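Local structure of MccB protein (Escherichia coli, 3H5N) at residues V122-G127 / W212-D217; I146-D151 / S191-N196. The protein initiates biosynthesis of the peptide antibiotic microcin C7, as a bacterial relative of ubiquitin E1 enzymes that binds ATP and takes part in N-P bond formation. One frame throughout, in Å; residues are numbered along the deposited sequence.

Interaction 1 of 2, residues V122-G127 / W212-D217. With ATP (adenosine-5'-triphosphate), chain G.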
ATOM      1  N   VAL A 122     -12.747  27.141 -17.209  1.00 16.20           N
ATOM      2  CA  VAL A 122     -12.401  27.731 -15.919  1.00 15.70           C
ATOM      3  C   VAL A 122     -12.860  26.808 -14.808  1.00 15.22           C
ATOM      4  O   VAL A 122     -14.011  26.335 -14.811  1.00 14.66           O
ATOM      5  CB  VAL A 122     -13.013  29.141 -15.730  1.00 15.68           C
ATOM      6  CG1 VAL A 122     -12.844  29.604 -14.285  1.00 16.58           C
ATOM      7  CG2 VAL A 122     -12.366  30.136 -16.699  1.00 14.31           C
ATOM      8  N   ILE A 123     -11.932  26.531 -13.886  1.00 15.13           N
ATOM      9  CA  ILE A 123     -12.219  25.779 -12.671  1.00 15.17           C
ATOM     10  C   ILE A 123     -12.280  26.796 -11.538  1.00 15.63           C
ATOM     11  O   ILE A 123     -11.242  27.257 -11.045  1.00 16.04           O
ATOM     12  CB  ILE A 123     -11.130  24.681 -12.415  1.00 15.61           C
ATOM     13  CG1 ILE A 123     -10.906  23.814 -13.675  1.00 15.72           C
ATOM     14  CG2 ILE A 123     -11.456  23.822 -11.196  1.00 14.71           C
ATOM     15  CD1 ILE A 123     -12.105  22.932 -14.106  1.00 17.33           C
ATOM     16  N   LEU A 124     -13.496  27.186 -11.158  1.00 15.24           N
ATOM     17  CA  LEU A 124     -13.689  28.163 -10.084  1.00 16.51           C
ATOM     18  C   LEU A 124     -13.900  27.424  -8.765  1.00 16.69           C
ATOM     19  O   LEU A 124     -15.014  27.002  -8.452  1.00 17.57           O
ATOM     20  CB  LEU A 124     -14.867  29.095 -10.392  1.00 15.72           C
ATOM     21  CG  LEU A 124     -15.081  30.299  -9.471  1.00 16.72           C
ATOM     22  CD1 LEU A 124     -13.805  31.168  -9.386  1.00 18.19           C
ATOM     23  CD2 LEU A 124     -16.249  31.095  -9.981  1.00 16.32           C
ATOM     24  N   GLY A 125     -12.819  27.268  -8.007  1.00 16.21           N
ATOM     25  CA  GLY A 125     -12.821  26.401  -6.824  1.00 16.17           C
ATOM     26  C   GLY A 125     -11.971  25.175  -7.088  1.00 15.71           C
ATOM     27  O   GLY A 125     -12.281  24.379  -7.979  1.00 15.58           O
ATOM     28  N   CYS A 126     -10.892  25.047  -6.316  1.00 15.22           N
ATOM     29  CA  CYS A 126      -9.903  24.006  -6.504  1.00 16.09           C
ATOM     30  C   CYS A 126      -9.819  23.107  -5.275  1.00 15.96           C
ATOM     31  O   CYS A 126      -8.731  22.649  -4.901  1.00 16.65           O
ATOM     32  CB  CYS A 126      -8.532  24.633  -6.834  1.00 16.60           C
ATOM     33  SG  CYS A 126      -8.471  25.349  -8.493  1.00 19.50           S
ATOM     34  N   GLY A 127     -10.973  22.837  -4.666  1.00 14.97           N
ATOM     35  CA  GLY A 127     -11.057  21.906  -3.559  1.00 14.87           C
ATOM     36  C   GLY A 127     -11.352  20.501  -4.060  1.00 14.66           C
ATOM     37  O   GLY A 127     -10.845  20.082  -5.106  1.00 15.24           O
ATOM     38  N   TRP A 212     -17.661  27.663 -17.159  1.00 16.02           N
ATOM     39  CA  TRP A 212     -17.057  27.705 -15.830  1.00 15.66           C
ATOM     40  C   TRP A 212     -17.605  26.540 -15.043  1.00 15.72           C
ATOM     41  O   TRP A 212     -18.832  26.304 -15.018  1.00 15.30           O
ATOM     42  CB  TRP A 212     -17.474  28.943 -15.060  1.00 15.82           C
ATOM     43  CG  TRP A 212     -16.992  30.276 -15.563  1.00 17.21           C
ATOM     44  CD1 TRP A 212     -16.264  30.547 -16.696  1.00 17.70           C
ATOM     45  CD2 TRP A 212     -17.242  31.529 -14.936  1.00 18.77           C
ATOM     46  NE1 TRP A 212     -16.041  31.906 -16.800  1.00 18.71           N
ATOM     47  CE2 TRP A 212     -16.636  32.531 -15.735  1.00 19.68           C
ATOM     48  CE3 TRP A 212     -17.921  31.906 -13.772  1.00 18.33           C
ATOM     49  CZ2 TRP A 212     -16.681  33.887 -15.395  1.00 19.42           C
ATOM     50  CZ3 TRP A 212     -17.967  33.254 -13.437  1.00 20.25           C
ATOM     51  CH2 TRP A 212     -17.350  34.227 -14.250  1.00 19.10           C
ATOM     52  N   VAL A 213     -16.701  25.839 -14.383  1.00 15.49           N
ATOM     53  CA  VAL A 213     -17.058  24.825 -13.404  1.00 15.55           C
ATOM     54  C   VAL A 213     -17.004  25.442 -12.008  1.00 15.13           C
ATOM     55  O   VAL A 213     -15.936  25.779 -11.503  1.00 14.96           O
ATOM     56  CB  VAL A 213     -16.109  23.591 -13.488  1.00 15.02           C
ATOM     57  CG1 VAL A 213     -16.401  22.620 -12.351  1.00 15.59           C
ATOM     58  CG2 VAL A 213     -16.240  22.883 -14.823  1.00 15.54           C
ATOM     59  N   VAL A 214     -18.156  25.550 -11.362  1.00 15.70           N
ATOM     60  CA  VAL A 214     -18.245  26.335 -10.139  1.00 16.54           C
ATOM     61  C   VAL A 214     -18.510  25.440  -8.937  1.00 17.41           C
ATOM     62  O   VAL A 214     -19.572  24.833  -8.822  1.00 17.72           O
ATOM     63  CB  VAL A 214     -19.362  27.411 -10.235  1.00 16.97           C
ATOM     64  CG1 VAL A 214     -19.468  28.198  -8.944  1.00 16.49           C
ATOM     65  CG2 VAL A 214     -19.135  28.335 -11.441  1.00 15.87           C
ATOM     66  N   SER A 215     -17.544  25.373  -8.039  1.00 17.87           N
ATOM     67  CA  SER A 215     -17.708  24.569  -6.838  1.00 18.66           C
ATOM     68  C   SER A 215     -17.281  25.358  -5.609  1.00 19.74           C
ATOM     69  O   SER A 215     -17.450  24.882  -4.499  1.00 20.11           O
ATOM     70  CB  SER A 215     -16.945  23.239  -6.944  1.00 18.32           C
ATOM     71  OG  SER A 215     -15.567  23.464  -7.174  1.00 17.48           O
ATOM     72  N   ALA A 216     -16.727  26.554  -5.820  1.00 20.92           N
ATOM     73  CA  ALA A 216     -16.525  27.511  -4.725  1.00 22.97           C
ATOM     74  C   ALA A 216     -17.875  27.804  -4.060  1.00 24.43           C
ATOM     75  O   ALA A 216     -18.907  27.934  -4.749  1.00 24.43           O
ATOM     76  CB  ALA A 216     -15.884  28.794  -5.244  1.00 22.28           C
ATOM     77  N   ASP A 217     -17.867  27.899  -2.733  1.00 26.20           N
ATOM     78  CA  ASP A 217     -19.099  27.796  -1.957  1.00 28.75           C
ATOM     79  C   ASP A 217     -19.286  28.866  -0.876  1.00 29.59           C
ATOM     80  O   ASP A 217     -20.303  28.854  -0.174  1.00 29.54           O
ATOM     81  CB  ASP A 217     -19.151  26.408  -1.309  1.00 29.25           C
ATOM     82  CG  ASP A 217     -17.981  26.161  -0.353  1.00 32.16           C
ATOM     83  OD1 ASP A 217     -16.858  26.693  -0.582  1.00 32.97           O
ATOM     84  OD2 ASP A 217     -18.189  25.419   0.637  1.00 35.95           O
TER
HETATM   85  PG  ATP G 502     -12.756  21.639   3.525  1.00 39.49           P
HETATM   86  O1G ATP G 502     -11.564  21.966   4.391  1.00 38.28           O
HETATM   87  O2G ATP G 502     -13.278  20.231   3.696  1.00 39.60           O
HETATM   88  O3G ATP G 502     -13.858  22.673   3.498  1.00 38.06           O
HETATM   89  PB  ATP G 502     -11.582  22.935   1.295  1.00 31.18           P
HETATM   90  O1B ATP G 502     -10.081  22.837   1.171  1.00 32.15           O
HETATM   91  O2B ATP G 502     -12.196  24.201   1.861  1.00 31.90           O
HETATM   92  O3B ATP G 502     -12.129  21.616   2.034  1.00 35.39           O
HETATM   93  PA  ATP G 502     -13.673  22.523  -0.591  1.00 24.92           P
HETATM   94  O1A ATP G 502     -13.791  21.035  -0.871  1.00 23.30           O
HETATM   95  O2A ATP G 502     -14.620  23.210   0.358  1.00 23.85           O
HETATM   96  O3A ATP G 502     -12.135  22.765  -0.198  1.00 29.12           O
HETATM   97  O5' ATP G 502     -13.747  23.306  -2.001  1.00 25.44           O
HETATM   98  C5' ATP G 502     -14.006  24.708  -2.078  1.00 23.36           C
HETATM   99  C4' ATP G 502     -12.791  25.369  -2.698  1.00 22.76           C
HETATM  100  O4' ATP G 502     -13.210  26.585  -3.317  1.00 23.83           O
HETATM  101  C3' ATP G 502     -11.706  25.721  -1.680  1.00 24.10           C
HETATM  102  O3' ATP G 502     -10.416  25.396  -2.241  1.00 23.52           O
HETATM  103  C2' ATP G 502     -11.842  27.224  -1.480  1.00 24.81           C
HETATM  104  O2' ATP G 502     -10.588  27.875  -1.243  1.00 25.30           O
HETATM  105  C1' ATP G 502     -12.446  27.680  -2.798  1.00 25.36           C
HETATM  106  N9  ATP G 502     -13.342  28.840  -2.614  1.00 26.34           N
HETATM  107  C8  ATP G 502     -14.405  28.908  -1.789  1.00 25.77           C
HETATM  108  N7  ATP G 502     -15.008  30.117  -1.894  1.00 27.09           N
HETATM  109  C5  ATP G 502     -14.308  30.832  -2.796  1.00 28.13           C
HETATM  110  C6  ATP G 502     -14.396  32.189  -3.376  1.00 28.51           C
HETATM  111  N6  ATP G 502     -15.377  33.018  -2.974  1.00 29.57           N
HETATM  112  N1  ATP G 502     -13.475  32.557  -4.297  1.00 28.82           N
HETATM  113  C2  ATP G 502     -12.486  31.721  -4.700  1.00 29.37           C
HETATM  114  N3  ATP G 502     -12.339  30.471  -4.212  1.00 28.26           N
HETATM  115  C4  ATP G 502     -13.207  29.986  -3.275  1.00 27.36           C
HETATM  116  O   HOH W   1     -14.518  23.902  -9.563  1.00 13.00           O
HETATM  117  O   HOH W   2     -13.726  22.669  -5.371  1.00 19.93           O

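Interaction 2 of 2, residues I146-D151 / S191-N196. With ATP (adenosine-5'-triphosphate), chain G.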
ATOM      1  N   ILE A 146      -8.009  26.788 -16.718  1.00 18.85           N
ATOM      2  CA  ILE A 146      -7.697  27.922 -15.861  1.00 18.80           C
ATOM      3  C   ILE A 146      -8.163  27.671 -14.424  1.00 18.77           C
ATOM      4  O   ILE A 146      -9.366  27.538 -14.154  1.00 19.05           O
ATOM      5  CB  ILE A 146      -8.327  29.205 -16.430  1.00 18.83           C
ATOM      6  CG1 ILE A 146      -7.845  29.406 -17.879  1.00 19.23           C
ATOM      7  CG2 ILE A 146      -8.067  30.400 -15.507  1.00 18.63           C
ATOM      8  CD1 ILE A 146      -8.454  30.551 -18.580  1.00 22.19           C
ATOM      9  N   LEU A 147      -7.198  27.610 -13.508  1.00 18.11           N
ATOM     10  CA  LEU A 147      -7.460  27.277 -12.109  1.00 18.32           C
ATOM     11  C   LEU A 147      -7.603  28.519 -11.247  1.00 18.42           C
ATOM     12  O   LEU A 147      -6.696  29.346 -11.190  1.00 17.56           O
ATOM     13  CB  LEU A 147      -6.333  26.397 -11.560  1.00 17.90           C
ATOM     14  CG  LEU A 147      -6.072  25.152 -12.408  1.00 18.25           C
ATOM     15  CD1 LEU A 147      -4.726  24.541 -12.035  1.00 17.31           C
ATOM     16  CD2 LEU A 147      -7.217  24.149 -12.248  1.00 17.39           C
ATOM     17  N   ILE A 148      -8.744  28.653 -10.574  1.00 18.78           N
ATOM     18  CA  ILE A 148      -8.959  29.805  -9.706  1.00 19.52           C
ATOM     19  C   ILE A 148      -9.250  29.394  -8.262  1.00 20.41           C
ATOM     20  O   ILE A 148     -10.201  28.673  -7.979  1.00 20.12           O
ATOM     21  CB  ILE A 148     -10.032  30.768 -10.277  1.00 19.52           C
ATOM     22  CG1 ILE A 148      -9.600  31.273 -11.654  1.00 20.51           C
ATOM     23  CG2 ILE A 148     -10.253  31.958  -9.341  1.00 18.59           C
ATOM     24  CD1 ILE A 148     -10.734  31.772 -12.533  1.00 20.25           C
ATOM     25  N   ASP A 149      -8.395  29.867  -7.364  1.00 21.08           N
ATOM     26  CA  ASP A 149      -8.534  29.670  -5.934  1.00 22.92           C
ATOM     27  C   ASP A 149      -7.526  30.625  -5.285  1.00 23.74           C
ATOM     28  O   ASP A 149      -6.622  31.126  -5.962  1.00 23.77           O
ATOM     29  CB  ASP A 149      -8.198  28.216  -5.555  1.00 22.09           C
ATOM     30  CG  ASP A 149      -8.957  27.741  -4.326  1.00 23.70           C
ATOM     31  OD1 ASP A 149      -8.732  28.270  -3.214  1.00 24.72           O
ATOM     32  OD2 ASP A 149      -9.796  26.831  -4.461  1.00 21.09           O
ATOM     33  N   ASN A 150      -7.674  30.864  -3.984  1.00 25.39           N
ATOM     34  CA  ASN A 150      -6.675  31.629  -3.239  1.00 26.78           C
ATOM     35  C   ASN A 150      -6.248  30.919  -1.947  1.00 27.22           C
ATOM     36  O   ASN A 150      -5.577  31.513  -1.096  1.00 28.10           O
ATOM     37  CB  ASN A 150      -7.188  33.053  -2.946  1.00 27.52           C
ATOM     38  CG  ASN A 150      -6.074  34.110  -2.970  1.00 29.02           C
ATOM     39  OD1 ASN A 150      -5.085  33.989  -3.700  1.00 31.21           O
ATOM     40  ND2 ASN A 150      -6.246  35.157  -2.172  1.00 31.47           N
ATOM     41  N   ASP A 151      -6.630  29.653  -1.788  1.00 26.81           N
ATOM     42  CA  ASP A 151      -6.283  28.939  -0.553  1.00 26.87           C
ATOM     43  C   ASP A 151      -5.028  28.085  -0.699  1.00 26.56           C
ATOM     44  O   ASP A 151      -4.610  27.752  -1.801  1.00 25.90           O
ATOM     45  CB  ASP A 151      -7.466  28.097  -0.023  1.00 26.72           C
ATOM     46  N   SER A 191      -3.396  27.266 -16.718  1.00 22.87           N
ATOM     47  CA  SER A 191      -3.093  28.542 -16.057  1.00 24.00           C
ATOM     48  C   SER A 191      -3.701  28.611 -14.666  1.00 24.46           C
ATOM     49  O   SER A 191      -4.569  27.810 -14.323  1.00 23.82           O
ATOM     50  CB  SER A 191      -3.647  29.707 -16.869  1.00 23.44           C
ATOM     51  OG  SER A 191      -2.783  30.031 -17.927  1.00 27.58           O
ATOM     52  N   GLU A 192      -3.231  29.577 -13.872  1.00 25.54           N
ATOM     53  CA  GLU A 192      -3.752  29.827 -12.528  1.00 26.78           C
ATOM     54  C   GLU A 192      -4.070  31.300 -12.359  1.00 27.14           C
ATOM     55  O   GLU A 192      -3.385  32.170 -12.902  1.00 26.86           O
ATOM     56  CB  GLU A 192      -2.747  29.483 -11.422  1.00 26.89           C
ATOM     57  CG  GLU A 192      -1.784  28.346 -11.670  1.00 29.85           C
ATOM     58  CD  GLU A 192      -0.693  28.309 -10.613  1.00 32.64           C
ATOM     59  OE1 GLU A 192      -1.010  28.520  -9.421  1.00 35.24           O
ATOM     60  OE2 GLU A 192       0.484  28.069 -10.963  1.00 33.60           O
ATOM     61  N   ILE A 193      -5.086  31.570 -11.551  1.00 27.45           N
ATOM     62  CA  ILE A 193      -5.371  32.915 -11.091  1.00 28.03           C
ATOM     63  C   ILE A 193      -5.607  32.861  -9.588  1.00 28.48           C
ATOM     64  O   ILE A 193      -6.488  32.132  -9.113  1.00 28.11           O
ATOM     65  CB  ILE A 193      -6.596  33.515 -11.806  1.00 27.73           C
ATOM     66  CG1 ILE A 193      -6.348  33.590 -13.320  1.00 27.59           C
ATOM     67  CG2 ILE A 193      -6.948  34.894 -11.224  1.00 27.89           C
ATOM     68  CD1 ILE A 193      -7.538  34.085 -14.116  1.00 27.61           C
ATOM     69  N   ALA A 194      -4.796  33.623  -8.855  1.00 29.07           N
ATOM     70  CA  ALA A 194      -4.945  33.765  -7.415  1.00 29.66           C
ATOM     71  C   ALA A 194      -6.004  34.828  -7.128  1.00 30.56           C
ATOM     72  O   ALA A 194      -5.738  36.035  -7.194  1.00 30.45           O
ATOM     73  CB  ALA A 194      -3.606  34.113  -6.761  1.00 29.69           C
ATOM     74  N   LEU A 195      -7.210  34.359  -6.829  1.00 30.61           N
ATOM     75  CA  LEU A 195      -8.362  35.222  -6.648  1.00 31.58           C
ATOM     76  C   LEU A 195      -9.352  34.617  -5.651  1.00 31.58           C
ATOM     77  O   LEU A 195      -9.711  33.445  -5.744  1.00 31.91           O
ATOM     78  CB  LEU A 195      -9.026  35.487  -8.010  1.00 31.53           C
ATOM     79  CG  LEU A 195     -10.452  36.044  -8.119  1.00 32.59           C
ATOM     80  CD1 LEU A 195     -10.525  37.548  -7.840  1.00 32.88           C
ATOM     81  CD2 LEU A 195     -10.990  35.742  -9.490  1.00 32.19           C
ATOM     82  N   ASN A 196      -9.756  35.420  -4.679  1.00 32.09           N
ATOM     83  CA  ASN A 196     -10.867  35.070  -3.815  1.00 32.88           C
ATOM     84  C   ASN A 196     -12.017  35.990  -4.180  1.00 33.02           C
ATOM     85  O   ASN A 196     -11.846  37.206  -4.262  1.00 33.04           O
ATOM     86  CB  ASN A 196     -10.494  35.237  -2.337  1.00 33.07           C
ATOM     87  CG  ASN A 196     -10.808  33.993  -1.502  1.00 34.75           C
ATOM     88  OD1 ASN A 196     -11.903  33.437  -1.562  1.00 32.99           O
ATOM     89  ND2 ASN A 196      -9.818  33.546  -0.720  1.00 37.38           N
TER
HETATM   90  PG  ATP G 502     -12.756  21.639   3.525  1.00 39.49           P
HETATM   91  O1G ATP G 502     -11.564  21.966   4.391  1.00 38.28           O
HETATM   92  O2G ATP G 502     -13.278  20.231   3.696  1.00 39.60           O
HETATM   93  O3G ATP G 502     -13.858  22.673   3.498  1.00 38.06           O
HETATM   94  PB  ATP G 502     -11.582  22.935   1.295  1.00 31.18           P
HETATM   95  O1B ATP G 502     -10.081  22.837   1.171  1.00 32.15           O
HETATM   96  O2B ATP G 502     -12.196  24.201   1.861  1.00 31.90           O
HETATM   97  O3B ATP G 502     -12.129  21.616   2.034  1.00 35.39           O
HETATM   98  PA  ATP G 502     -13.673  22.523  -0.591  1.00 24.92           P
HETATM   99  O1A ATP G 502     -13.791  21.035  -0.871  1.00 23.30           O
HETATM  100  O2A ATP G 502     -14.620  23.210   0.358  1.00 23.85           O
HETATM  101  O3A ATP G 502     -12.135  22.765  -0.198  1.00 29.12           O
HETATM  102  O5' ATP G 502     -13.747  23.306  -2.001  1.00 25.44           O
HETATM  103  C5' ATP G 502     -14.006  24.708  -2.078  1.00 23.36           C
HETATM  104  C4' ATP G 502     -12.791  25.369  -2.698  1.00 22.76           C
HETATM  105  O4' ATP G 502     -13.210  26.585  -3.317  1.00 23.83           O
HETATM  106  C3' ATP G 502     -11.706  25.721  -1.680  1.00 24.10           C
HETATM  107  O3' ATP G 502     -10.416  25.396  -2.241  1.00 23.52           O
HETATM  108  C2' ATP G 502     -11.842  27.224  -1.480  1.00 24.81           C
HETATM  109  O2' ATP G 502     -10.588  27.875  -1.243  1.00 25.30           O
HETATM  110  C1' ATP G 502     -12.446  27.680  -2.798  1.00 25.36           C
HETATM  111  N9  ATP G 502     -13.342  28.840  -2.614  1.00 26.34           N
HETATM  112  C8  ATP G 502     -14.405  28.908  -1.789  1.00 25.77           C
HETATM  113  N7  ATP G 502     -15.008  30.117  -1.894  1.00 27.09           N
HETATM  114  C5  ATP G 502     -14.308  30.832  -2.796  1.00 28.13           C
HETATM  115  C6  ATP G 502     -14.396  32.189  -3.376  1.00 28.51           C
HETATM  116  N6  ATP G 502     -15.377  33.018  -2.974  1.00 29.57           N
HETATM  117  N1  ATP G 502     -13.475  32.557  -4.297  1.00 28.82           N
HETATM  118  C2  ATP G 502     -12.486  31.721  -4.700  1.00 29.37           C
HETATM  119  N3  ATP G 502     -12.339  30.471  -4.212  1.00 28.26           N
HETATM  120  C4  ATP G 502     -13.207  29.986  -3.275  1.00 27.36           C

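Interaction 1 of 2, residues V122-G127 / W212-D217
Val122 lies beside Trp212, its CG1 over one face of the indole and its CB 3.7 Å from Trp212 CD1, while Leu124 CD2 comes in obliquely, 4.2 Å from Trp212 CE3. The Trp212 side chain leaves the same sheet face as these two residues; chi1 of -67° sets CG anti to the carbonyl carbon and turns the indole beside Val122. Val226 and Cys230 of helix 222-232 touch the ring and Pro207 O binds its NE1. On the opposite face Ile123 and Val213 run alongside each other beneath helix 128-140. Between these layers the parallel backbones join: Val213 N donates to Val122 O at 2.8 Å, almost straight, and Leu124 N donates to Val213 O. Where the strands end, Leu124 O accepts from both Ser215 N and Ala216 N, two bonds gripping one carbonyl.

Past this carbonyl the direct bonds give way to water-mediated ones, although Gly125 and Ala216 still lie close. One water lies within hydrogen-bonding distance of Val213 O, Gly125 O and Ser215 OG, probably sharing its protons among them; a second joins Ser215 OG, 2.7 Å away, to Gly127 N. Ala216 CB sits over a face of the adenine, 3.5 Å from ATP C4, while Asp217 lies on the exposed flank. The strand, glycine-rich turn and helix starting after Gly127 form part of the nucleotide site, consistent with a Rossmann-type GxGxxG turn as in ThiF/E1-family enzymes.

Interaction 2 of 2, residues I146-D151 / S191-N196
The Asn150 amide lays one face over the Ala194-Leu195 peptide, with its CG 4.0 Å from Leu195 N, and reaches Ala194 CB with OD1 at 3.4 Å. The amide of Asn196 is turned almost perpendicular to it, the two planes 84° apart. A third flat group, the carboxylate of Asp149, turns its oxygen edge to the ribose: OD1 accepts from ATP O2' and OD2 from ATP O3', each at 2.7 Å. Leu195 O, buried without a hydrogen-bonding partner in the model, comes to the adenine at its C2 edge. Asp151 N, closing an Asx turn on the anti side of Asp149 OD1, and Cys126 N on OD2 together help to fix the rotation of the carboxylate. With chi1 at -150°, CG of Asp149 lies roughly across from its backbone N, carrying the acid to the ribose.

Behind these polar ends the strands pair in parallel. Leu147 N donates to Ser191 O and Leu147 O accepts from Ile193 N, both at 2.8 Å; further on, the bonds Asp149 N to Ile193 O and Leu195 N to Asp149 O are weak and long, at 3.4 Å. Ile148 CG1 packs beside Ile193 CB at 3.8 Å.

Strand 144-149 is flanked on its other edge by strand 120-124, and helix 173-184 makes the crossover to strand 189-194, packing on Leu147 and Asp149 to complete a beta-alpha-beta unit.

Overall arrangement
Both interactions lie in the parallel part of one mixed sheet, in which strands 120-124 and 144-149 are direct neighbours; interaction 1 is fully buried near its middle, whereas interaction 2 involves outermost strand 189-194 and is only partly buried. They are tied together by Ile123 N to Ile146 O, a probable hydrogen bond, by the Cys126-Asp149 bond, and by Val122 and Leu124 packing on Ile148. The chemistry follows position. The inner contact combines aromatic and aliphatic packing with ordered waters and a glycine turn; the outer one supplies an acid. Both contribute to one ATP pocket at the carboxyl ends of the strands, interaction 1 by close contact and interaction 2 by hydrogen bonds to the ribose.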